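Local structure of PFC0360w protein (Plasmodium falciparum, 3NI8) at residues 22-27 with 113-118; 36-41 with 143-148; 71-76 with 84-89. The protein probably binds Hsp90 and stimulates its ATPase activity, acting as a co-chaperone activator of the Aha1 type. All blocks are in the same frame, centred on the assembly; numbering follows the deposited sequence. Where two conformers were deposited one is given.

Interaction 1 (22-27 with 113-118); sequences EITEEY and KLKLTH
The ring of Y27 meets L114 obliquely: its CE2 lies 3.7 Å from CD2 of L114. Elsewhere the ring touches L34 and I148, and its hydroxyl makes a weak hydrogen bond to the carbonyl of L145.

Between the backbones, I23 pairs with L116 and E25 with L114 in antiparallel hydrogen-bonded pairs. The N of I23 reaches O of L116 at 2.8 Å, and the return bond from N of L116 to O of I23 is equally long. This pairing sets the first strand against the seventh at one margin of the antiparallel sheet of the Aha1-type SRPBCC fold; I23, L114 and L116 face the helices, while E22, T24, K113 and K115 line the other face. There E22, extended with CG anti to the backbone N (chi1 -162°), sends OE2 to within 3.6 Å of K115 NZ, a long salt bridge. K113 bends at its last torsion (chi4 -49°) and brings NZ and CE against the CG2 methyl of T24, while its CG packs 3.8 Å from CG of E26, whose OE1 is hydrogen-bonded to H111.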
loop_
_atom_site.group_PDB
_atom_site.type_symbol
_atom_site.label_atom_id
_atom_site.label_comp_id
_atom_site.label_asym_id
_atom_site.label_seq_id
_atom_site.Cartn_x
_atom_site.Cartn_y
_atom_site.Cartn_z
ATOM N N GLU A 22 11.025 -1.330 -5.364
ATOM C CA GLU A 22 9.949 -1.372 -6.340
ATOM C C GLU A 22 9.399 -2.807 -6.465
ATOM O O GLU A 22 10.164 -3.784 -6.593
ATOM C CB GLU A 22 10.475 -0.864 -7.682
ATOM C CG GLU A 22 9.411 -0.447 -8.680
ATOM C CD GLU A 22 9.993 -0.157 -10.074
ATOM O OE1 GLU A 22 10.658 -1.057 -10.668
ATOM O OE2 GLU A 22 9.785 0.982 -10.573
ATOM N N ILE A 23 8.076 -2.933 -6.415
ATOM C CA ILE A 23 7.414 -4.212 -6.696
ATOM C C ILE A 23 6.496 -4.065 -7.905
ATOM O O ILE A 23 5.649 -3.165 -7.953
ATOM C CB ILE A 23 6.576 -4.737 -5.500
ATOM C CG1 ILE A 23 7.432 -4.856 -4.242
ATOM C CG2 ILE A 23 5.934 -6.086 -5.846
ATOM C CD1 ILE A 23 6.624 -4.777 -2.930
ATOM N N THR A 24 6.653 -4.973 -8.864
ATOM C CA THR A 24 5.836 -4.954 -10.078
ATOM C C THR A 24 5.101 -6.280 -10.195
ATOM O O THR A 24 5.714 -7.342 -10.035
ATOM C CB THR A 24 6.710 -4.675 -11.341
ATOM O OG1 THR A 24 7.253 -3.341 -11.259
ATOM C CG2 THR A 24 5.895 -4.787 -12.603
ATOM N N GLU A 25 3.784 -6.212 -10.427
ATOM C CA GLU A 25 2.902 -7.393 -10.560
ATOM C C GLU A 25 1.750 -7.124 -11.541
ATOM O O GLU A 25 1.245 -6.002 -11.611
ATOM C CB GLU A 25 2.300 -7.787 -9.205
ATOM C CG GLU A 25 3.284 -8.211 -8.128
ATOM C CD GLU A 25 4.004 -9.495 -8.471
ATOM O OE1 GLU A 25 3.553 -10.191 -9.407
ATOM O OE2 GLU A 25 5.027 -9.803 -7.816
ATOM N N GLU A 26 1.312 -8.149 -12.274
ATOM C CA GLU A 26 0.196 -7.993 -13.210
ATOM C C GLU A 26 -0.995 -8.850 -12.801
ATOM O O GLU A 26 -0.844 -10.009 -12.379
ATOM C CB GLU A 26 0.628 -8.296 -14.658
ATOM C CG GLU A 26 1.705 -7.349 -15.198
ATOM C CD GLU A 26 2.277 -7.780 -16.535
ATOM O OE1 GLU A 26 1.489 -8.149 -17.438
ATOM O OE2 GLU A 26 3.517 -7.738 -16.693
ATOM N N TYR A 27 -2.179 -8.272 -12.929
ATOM C CA TYR A 27 -3.402 -8.955 -12.533
ATOM C C TYR A 27 -4.390 -8.959 -13.685
ATOM O O TYR A 27 -4.462 -7.986 -14.443
ATOM C CB TYR A 27 -4.020 -8.278 -11.304
ATOM C CG TYR A 27 -3.178 -8.427 -10.043
ATOM C CD1 TYR A 27 -3.439 -9.436 -9.137
ATOM C CD2 TYR A 27 -2.114 -7.555 -9.771
ATOM C CE1 TYR A 27 -2.672 -9.586 -7.993
ATOM C CE2 TYR A 27 -1.342 -7.699 -8.634
ATOM C CZ TYR A 27 -1.626 -8.715 -7.746
ATOM O OH TYR A 27 -0.885 -8.875 -6.594
ATOM N N LYS A 113 -1.317 -3.619 -14.879
ATOM C CA LYS A 113 0.039 -3.692 -14.364
ATOM C C LYS A 113 0.145 -2.868 -13.099
ATOM O O LYS A 113 0.017 -1.645 -13.129
ATOM C CB LYS A 113 1.027 -3.201 -15.408
ATOM C CG LYS A 113 2.439 -3.650 -15.179
ATOM C CD LYS A 113 3.322 -3.156 -16.310
ATOM C CE LYS A 113 4.778 -3.180 -15.888
ATOM N NZ LYS A 113 4.945 -2.518 -14.552
ATOM N N LEU A 114 0.337 -3.562 -11.982
ATOM C CA LEU A 114 0.517 -2.924 -10.682
ATOM C C LEU A 114 2.007 -2.666 -10.405
ATOM O O LEU A 114 2.817 -3.581 -10.358
ATOM C CB LEU A 114 -0.125 -3.780 -9.586
ATOM C CG LEU A 114 -0.126 -3.360 -8.108
ATOM C CD1 LEU A 114 -0.587 -1.950 -7.964
ATOM C CD2 LEU A 114 -1.036 -4.287 -7.285
ATOM N N LYS A 115 2.346 -1.398 -10.224
ATOM C CA LYS A 115 3.708 -1.002 -9.918
ATOM C C LYS A 115 3.712 -0.209 -8.618
ATOM O O LYS A 115 3.251 0.945 -8.569
ATOM C CB LYS A 115 4.308 -0.206 -11.095
ATOM C CG LYS A 115 5.663 0.417 -10.832
ATOM C CD LYS A 115 6.293 0.947 -12.141
ATOM C CE LYS A 115 7.065 2.264 -11.902
ATOM N NZ LYS A 115 7.845 2.738 -13.093
ATOM N N LEU A 116 4.207 -0.840 -7.556
ATOM C CA LEU A 116 4.347 -0.159 -6.283
ATOM C C LEU A 116 5.797 0.314 -6.006
ATOM O O LEU A 116 6.743 -0.491 -6.021
ATOM C CB LEU A 116 3.807 -1.029 -5.140
ATOM C CG LEU A 116 3.661 -0.345 -3.768
ATOM C CD1 LEU A 116 2.614 -1.057 -2.959
ATOM C CD2 LEU A 116 4.976 -0.281 -2.975
ATOM N N THR A 117 5.945 1.621 -5.750
ATOM C CA THR A 117 7.230 2.216 -5.363
ATOM C C THR A 117 7.203 2.726 -3.922
ATOM O O THR A 117 6.368 3.560 -3.559
ATOM C CB THR A 117 7.673 3.398 -6.291
ATOM O OG1 THR A 117 7.427 3.068 -7.654
ATOM C CG2 THR A 117 9.148 3.673 -6.126
ATOM N N HIS A 118 8.145 2.246 -3.117
ATOM C CA HIS A 118 8.237 2.659 -1.724
ATOM C C HIS A 118 9.597 3.349 -1.534
ATOM O O HIS A 118 10.639 2.687 -1.606
ATOM C CB HIS A 118 8.082 1.423 -0.822
ATOM C CG HIS A 118 7.582 1.718 0.557
ATOM N ND1 HIS A 118 6.855 0.803 1.287
ATOM C CD2 HIS A 118 7.692 2.823 1.339
ATOM C CE1 HIS A 118 6.540 1.329 2.460
ATOM N NE2 HIS A 118 7.030 2.555 2.513
#

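Interaction 2 (36-41 with 143-148); sequences NAFTDA and NFLHNI. With IPA (isopropyl alcohol), chain B.
F38 and F144 carry this contact through an oblique aromatic pair, with ring centroids 4.9 Å apart and planes inclined at 39°. F144 brings its CE2 over one face of the F38 ring, displaced toward the rim; the closest approach is 3.6 Å, from F144 CE2 to F38 CE1. The F144 ring can extend this far because CG stands opposite the backbone N about the first torsion (chi1 -161°), carrying the ring out from helix 132-150 toward helix 31-39. A37 adds a backbone contact to the same ring, its carbonyl O lying 4.1 Å from CZ of F144.

Aliphatic contacts continue around the F38 phenyl group. CD2 of L145 comes near the plane of the F38 ring, at its edge, 4.1 Å from CZ, while I148 approaches obliquely and puts CD1 4.1 Å from F38 CE2.

No hydrogen bond joins the two segments. An isopropyl alcohol, probably from the crystallisation liquor, sits beside the aromatic pair: its O2 is 2.7 Å from the carbonyl O of F38, and E85 OE2 also lies within reach. Its C3 touches F144. At the far end of 36-41, D40 OD1 caps the start of helix 41-47 through the backbone N of Y42.

As in the helix-grip fold of SRPBCC proteins, the long helix 132-150 lies across the sheet, and here helix 31-39 meets it there. F38 rests on L114 and L116 of strand 111-119 and on I83 of strand 82-89, F144 packs against W140 and against L44 and L47 of helix 41-47, and L145 packs on L114.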
loop_
_atom_site.group_PDB
_atom_site.type_symbol
_atom_site.label_atom_id
_atom_site.label_comp_id
_atom_site.label_asym_id
_atom_site.label_seq_id
_atom_site.Cartn_x
_atom_site.Cartn_y
_atom_site.Cartn_z
ATOM N N ASN A 36 -9.576 0.411 -6.064
ATOM C CA ASN A 36 -10.497 0.178 -4.939
ATOM C C ASN A 36 -9.783 -0.497 -3.785
ATOM O O ASN A 36 -9.882 -0.070 -2.639
ATOM C CB ASN A 36 -11.702 -0.689 -5.349
ATOM C CG ASN A 36 -12.565 -1.106 -4.148
ATOM O OD1 ASN A 36 -12.446 -2.226 -3.635
ATOM N ND2 ASN A 36 -13.439 -0.207 -3.702
ATOM N N ALA A 37 -9.041 -1.542 -4.106
ATOM C CA ALA A 37 -8.423 -2.367 -3.076
ATOM C C ALA A 37 -7.456 -1.557 -2.186
ATOM O O ALA A 37 -7.252 -1.910 -0.996
ATOM C CB ALA A 37 -7.698 -3.561 -3.704
ATOM N N PHE A 38 -6.851 -0.501 -2.755
ATOM C CA PHE A 38 -5.910 0.312 -2.010
ATOM C C PHE A 38 -6.563 1.460 -1.239
ATOM O O PHE A 38 -5.915 2.049 -0.346
ATOM C CB PHE A 38 -4.819 0.868 -2.920
ATOM C CG PHE A 38 -3.699 -0.097 -3.178
ATOM C CD1 PHE A 38 -2.518 -0.014 -2.453
ATOM C CD2 PHE A 38 -3.830 -1.092 -4.152
ATOM C CE1 PHE A 38 -1.494 -0.917 -2.679
ATOM C CE2 PHE A 38 -2.808 -1.988 -4.390
ATOM C CZ PHE A 38 -1.635 -1.902 -3.662
ATOM N N THR A 39 -7.821 1.775 -1.558
ATOM C CA THR A 39 -8.431 3.009 -1.074
ATOM C C THR A 39 -9.787 2.841 -0.367
ATOM O O THR A 39 -10.419 3.825 0.046
ATOM C CB THR A 39 -8.648 3.992 -2.239
ATOM O OG1 THR A 39 -9.469 3.362 -3.228
ATOM C CG2 THR A 39 -7.327 4.417 -2.871
ATOM N N ASP A 40 -10.247 1.604 -0.257
ATOM C CA ASP A 40 -11.565 1.317 0.282
ATOM C C ASP A 40 -11.421 0.576 1.612
ATOM O O ASP A 40 -10.867 -0.541 1.672
ATOM C CB ASP A 40 -12.343 0.495 -0.731
ATOM C CG ASP A 40 -13.718 0.088 -0.250
ATOM O OD1 ASP A 40 -13.915 -0.184 0.963
ATOM O OD2 ASP A 40 -14.611 0.004 -1.126
ATOM N N ALA A 41 -11.937 1.205 2.668
ATOM C CA ALA A 41 -11.795 0.699 4.028
ATOM C C ALA A 41 -12.248 -0.759 4.172
ATOM O O ALA A 41 -11.573 -1.558 4.851
ATOM C CB ALA A 41 -12.519 1.603 5.020
ATOM N N ASN A 143 1.769 -10.212 2.868
ATOM C CA ASN A 143 0.434 -9.984 3.422
ATOM C C ASN A 143 -0.464 -9.282 2.409
ATOM O O ASN A 143 -1.350 -9.892 1.813
ATOM C CB ASN A 143 0.452 -9.133 4.722
ATOM C CG ASN A 143 1.510 -9.577 5.764
ATOM O OD1 ASN A 143 1.965 -8.738 6.588
ATOM N ND2 ASN A 143 1.882 -10.863 5.762
ATOM N N PHE A 144 -0.209 -7.991 2.220
ATOM C CA PHE A 144 -1.060 -7.139 1.410
ATOM C C PHE A 144 -1.227 -7.578 -0.042
ATOM O O PHE A 144 -2.351 -7.805 -0.504
ATOM C CB PHE A 144 -0.540 -5.715 1.455
ATOM C CG PHE A 144 -1.549 -4.691 1.056
ATOM C CD1 PHE A 144 -2.134 -3.876 2.013
ATOM C CD2 PHE A 144 -1.909 -4.529 -0.286
ATOM C CE1 PHE A 144 -3.058 -2.901 1.635
ATOM C CE2 PHE A 144 -2.836 -3.558 -0.668
ATOM C CZ PHE A 144 -3.402 -2.734 0.290
ATOM N N LEU A 145 -0.127 -7.662 -0.777
ATOM C CA LEU A 145 -0.226 -8.047 -2.190
ATOM C C LEU A 145 -0.629 -9.509 -2.363
ATOM O O LEU A 145 -1.290 -9.858 -3.334
ATOM C CB LEU A 145 1.067 -7.735 -2.957
ATOM C CG LEU A 145 1.443 -6.247 -3.076
ATOM C CD1 LEU A 145 2.843 -6.091 -3.623
ATOM C CD2 LEU A 145 0.433 -5.439 -3.922
ATOM N N HIS A 146 -0.226 -10.357 -1.417
ATOM C CA HIS A 146 -0.609 -11.754 -1.407
ATOM C C HIS A 146 -2.120 -11.929 -1.313
ATOM O O HIS A 146 -2.708 -12.720 -2.063
ATOM C CB HIS A 146 0.063 -12.459 -0.241
ATOM C CG HIS A 146 -0.134 -13.939 -0.244
ATOM N ND1 HIS A 146 -1.111 -14.564 0.506
ATOM C CD2 HIS A 146 0.506 -14.918 -0.927
ATOM C CE1 HIS A 146 -1.049 -15.866 0.300
ATOM N NE2 HIS A 146 -0.083 -16.107 -0.572
ATOM N N ASN A 147 -2.752 -11.174 -0.420
ATOM C CA ASN A 147 -4.178 -11.324 -0.178
ATOM C C ASN A 147 -5.080 -10.786 -1.291
ATOM O O ASN A 147 -6.227 -11.213 -1.422
ATOM C CB ASN A 147 -4.562 -10.743 1.180
ATOM C CG ASN A 147 -3.894 -11.464 2.326
ATOM O OD1 ASN A 147 -3.522 -12.650 2.228
ATOM N ND2 ASN A 147 -3.720 -10.756 3.424
ATOM N N ILE A 148 -4.554 -9.852 -2.091
ATOM C CA ILE A 148 -5.223 -9.406 -3.314
ATOM C C ILE A 148 -5.434 -10.612 -4.227
ATOM O O ILE A 148 -6.513 -10.827 -4.777
ATOM C CB ILE A 148 -4.409 -8.298 -4.042
ATOM C CG1 ILE A 148 -4.529 -6.978 -3.278
ATOM C CG2 ILE A 148 -4.887 -8.126 -5.506
ATOM C CD1 ILE A 148 -3.446 -5.989 -3.572
HETATM C C1 IPA B . -4.208 2.584 2.314
HETATM C C2 IPA B . -2.961 2.309 1.466
HETATM C C3 IPA B . -2.209 1.020 1.797
HETATM O O2 IPA B . -3.296 2.364 0.103
#

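Interaction 3 (71-76 with 84-89); sequences LGEFTE and VEKWKF. With IPA (isopropyl alcohol), chain B.
A beta hairpin with a classic bulge joins 71-76 to 84-89: T75 and E76 both face V84, and the register slips by one residue beyond F74. At the bulge, the carbonyl O of V84 takes a nearly straight bond from T75 N at 2.9 Å and weaker ones from E76 N and T75 OG1. V84 N returns a bond to E76 O at 3.0 Å. Toward the other end of the paired segments, L71 and K88 exchange backbone bonds, with K88 N 2.7 Å from L71 O.

E73 and K86 lie side by side on one face. Their salt bridge brings K86 NZ to 2.6 Å from E73 OE2, meeting the carboxylate from above its plane, 68° out of it. Bends at chi2, chi3 and chi4 bring the lysine's end beside the carboxylate, and its CG packs on T75 CG2. L71 and K88 run alongside each other on the same face, CD2 of L71 lying 4.0 Å from CG of K88, whose NZ is held by the carbonyl of N93.

These are neighbouring strands in the middle of the seven-stranded antiparallel sheet of the Aha1-type domain, and their other face looks toward the helices. There F74 and E85 stand alongside, ring and carboxylate planes 75° apart, with F74 CE1 3.7 Å from E85 OE2. The same E85 OE2 is 2.6 Å from O2 of an isopropyl alcohol. That alcohol's C3 approaches the edge of the W87 ring, which meets H118 edge-to-face and touches C136 of helix 132-150.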
loop_
_atom_site.group_PDB
_atom_site.type_symbol
_atom_site.label_atom_id
_atom_site.label_comp_id
_atom_site.label_asym_id
_atom_site.label_seq_id
_atom_site.Cartn_x
_atom_site.Cartn_y
_atom_site.Cartn_z
ATOM N N LEU A 71 0.117 4.056 9.630
ATOM C CA LEU A 71 -0.646 5.266 9.328
ATOM C C LEU A 71 -0.057 6.059 8.179
ATOM O O LEU A 71 1.089 5.851 7.771
ATOM C CB LEU A 71 -0.875 6.149 10.553
ATOM C CG LEU A 71 0.256 6.781 11.364
ATOM C CD1 LEU A 71 -0.316 7.958 12.217
ATOM C CD2 LEU A 71 0.901 5.734 12.253
ATOM N N GLY A 72 -0.874 6.936 7.631
ATOM C CA GLY A 72 -0.485 7.691 6.489
ATOM C C GLY A 72 -1.522 8.725 6.146
ATOM O O GLY A 72 -2.387 9.052 6.948
ATOM N N GLU A 73 -1.396 9.242 4.937
ATOM C CA GLU A 73 -2.154 10.365 4.443
ATOM C C GLU A 73 -2.064 10.347 2.913
ATOM O O GLU A 73 -0.983 10.188 2.338
ATOM C CB GLU A 73 -1.570 11.647 5.012
ATOM C CG GLU A 73 -2.026 12.940 4.329
ATOM C CD GLU A 73 -1.384 14.187 4.939
ATOM O OE1 GLU A 73 -1.427 15.270 4.282
ATOM O OE2 GLU A 73 -0.836 14.080 6.068
ATOM N N PHE A 74 -3.217 10.442 2.269
ATOM C CA PHE A 74 -3.296 10.531 0.812
ATOM C C PHE A 74 -2.839 11.901 0.347
ATOM O O PHE A 74 -3.297 12.919 0.866
ATOM C CB PHE A 74 -4.732 10.277 0.329
ATOM C CG PHE A 74 -5.286 8.922 0.719
ATOM C CD1 PHE A 74 -4.805 7.765 0.128
ATOM C CD2 PHE A 74 -6.318 8.817 1.661
ATOM C CE1 PHE A 74 -5.327 6.504 0.472
ATOM C CE2 PHE A 74 -6.855 7.554 2.023
ATOM C CZ PHE A 74 -6.359 6.400 1.418
ATOM N N THR A 75 -1.930 11.925 -0.623
ATOM C CA THR A 75 -1.369 13.198 -1.116
ATOM C C THR A 75 -1.652 13.403 -2.595
ATOM O O THR A 75 -1.497 14.511 -3.107
ATOM C CB THR A 75 0.148 13.364 -0.811
ATOM O OG1 THR A 75 0.913 12.423 -1.564
ATOM C CG2 THR A 75 0.450 13.158 0.673
ATOM N N GLU A 76 -2.097 12.341 -3.268
ATOM C CA GLU A 76 -2.534 12.409 -4.665
ATOM C C GLU A 76 -3.484 11.255 -4.991
ATOM O O GLU A 76 -3.156 10.070 -4.827
ATOM C CB GLU A 76 -1.338 12.389 -5.629
ATOM C CG GLU A 76 -1.712 12.809 -7.081
ATOM C CD GLU A 76 -0.664 12.430 -8.139
ATOM O OE1 GLU A 76 0.557 12.613 -7.917
ATOM O OE2 GLU A 76 -1.077 11.937 -9.209
ATOM N N VAL A 84 -0.710 8.427 -4.333
ATOM C CA VAL A 84 0.538 8.738 -3.626
ATOM C C VAL A 84 0.188 8.973 -2.159
ATOM O O VAL A 84 -0.835 9.591 -1.842
ATOM C CB VAL A 84 1.251 10.000 -4.197
ATOM C CG1 VAL A 84 2.619 10.199 -3.510
ATOM C CG2 VAL A 84 1.409 9.907 -5.719
ATOM N N GLU A 85 1.046 8.494 -1.270
ATOM C CA GLU A 85 0.778 8.547 0.177
ATOM C C GLU A 85 2.013 8.943 0.946
ATOM O O GLU A 85 3.114 8.579 0.544
ATOM C CB GLU A 85 0.347 7.160 0.687
ATOM C CG GLU A 85 -0.897 6.618 -0.012
ATOM C CD GLU A 85 -1.177 5.169 0.303
ATOM O OE1 GLU A 85 -0.371 4.496 0.987
ATOM O OE2 GLU A 85 -2.219 4.692 -0.160
ATOM N N LYS A 86 1.822 9.688 2.041
ATOM C CA LYS A 86 2.731 9.603 3.204
ATOM C C LYS A 86 2.334 8.322 3.954
ATOM O O LYS A 86 1.157 7.982 4.017
ATOM C CB LYS A 86 2.574 10.797 4.143
ATOM C CG LYS A 86 2.647 12.181 3.480
ATOM C CD LYS A 86 3.551 13.145 4.272
ATOM C CE LYS A 86 2.937 13.565 5.604
ATOM N NZ LYS A 86 1.684 14.330 5.332
ATOM N N TRP A 87 3.301 7.627 4.530
ATOM C CA TRP A 87 3.105 6.264 5.019
ATOM C C TRP A 87 4.179 5.937 6.046
ATOM O O TRP A 87 5.377 6.036 5.755
ATOM C CB TRP A 87 3.238 5.306 3.827
ATOM C CG TRP A 87 2.805 3.853 4.026
ATOM C CD1 TRP A 87 1.647 3.272 3.555
ATOM C CD2 TRP A 87 3.539 2.800 4.684
ATOM N NE1 TRP A 87 1.617 1.931 3.883
ATOM C CE2 TRP A 87 2.760 1.611 4.570
ATOM C CE3 TRP A 87 4.769 2.739 5.352
ATOM C CZ2 TRP A 87 3.175 0.374 5.113
ATOM C CZ3 TRP A 87 5.190 1.516 5.890
ATOM C CH2 TRP A 87 4.390 0.343 5.762
ATOM N N LYS A 88 3.759 5.530 7.239
ATOM C CA LYS A 88 4.705 5.067 8.263
ATOM C C LYS A 88 4.116 3.927 9.097
ATOM O O LYS A 88 2.899 3.756 9.134
ATOM C CB LYS A 88 5.157 6.228 9.173
ATOM C CG LYS A 88 4.038 6.772 10.075
ATOM C CD LYS A 88 4.394 8.078 10.797
ATOM C CE LYS A 88 5.436 7.863 11.877
ATOM N NZ LYS A 88 6.308 9.067 11.952
ATOM N N PHE A 89 4.988 3.129 9.714
ATOM C CA PHE A 89 4.625 2.320 10.873
ATOM C C PHE A 89 4.673 3.274 12.065
ATOM O O PHE A 89 5.503 4.194 12.092
ATOM C CB PHE A 89 5.633 1.207 11.108
ATOM C CG PHE A 89 5.516 0.042 10.165
ATOM C CD1 PHE A 89 4.552 -0.951 10.369
ATOM C CD2 PHE A 89 6.418 -0.106 9.117
ATOM C CE1 PHE A 89 4.458 -2.046 9.510
ATOM C CE2 PHE A 89 6.340 -1.205 8.242
ATOM C CZ PHE A 89 5.364 -2.169 8.430
HETATM C C1 IPA B . -4.208 2.584 2.314
HETATM C C2 IPA B . -2.961 2.309 1.466
HETATM C C3 IPA B . -2.209 1.020 1.797
HETATM O O2 IPA B . -3.296 2.364 0.103
#

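How the interactions relate
From the N terminus, strand 21-27 comes first and helix 31-39 follows, so the first partners of interactions 1 and 2 are near neighbours in sequence. The chain then runs through the hairpin of interaction 3, a short loop closed between 71-76 and 84-89 and nested inside both longer ones. Strand 111-119 closes interaction 1, and helix 132-150 later closes interaction 2; because their segments alternate, these two loops cross. Interaction 1 joins the sheet's first and seventh strands, interaction 3 two strands farther in, and interaction 2 joins helix 31-39 to helix 132-150. I23 of interaction 1 packs on L145 of interaction 2, and one isopropyl alcohol lies between interactions 2 and 3.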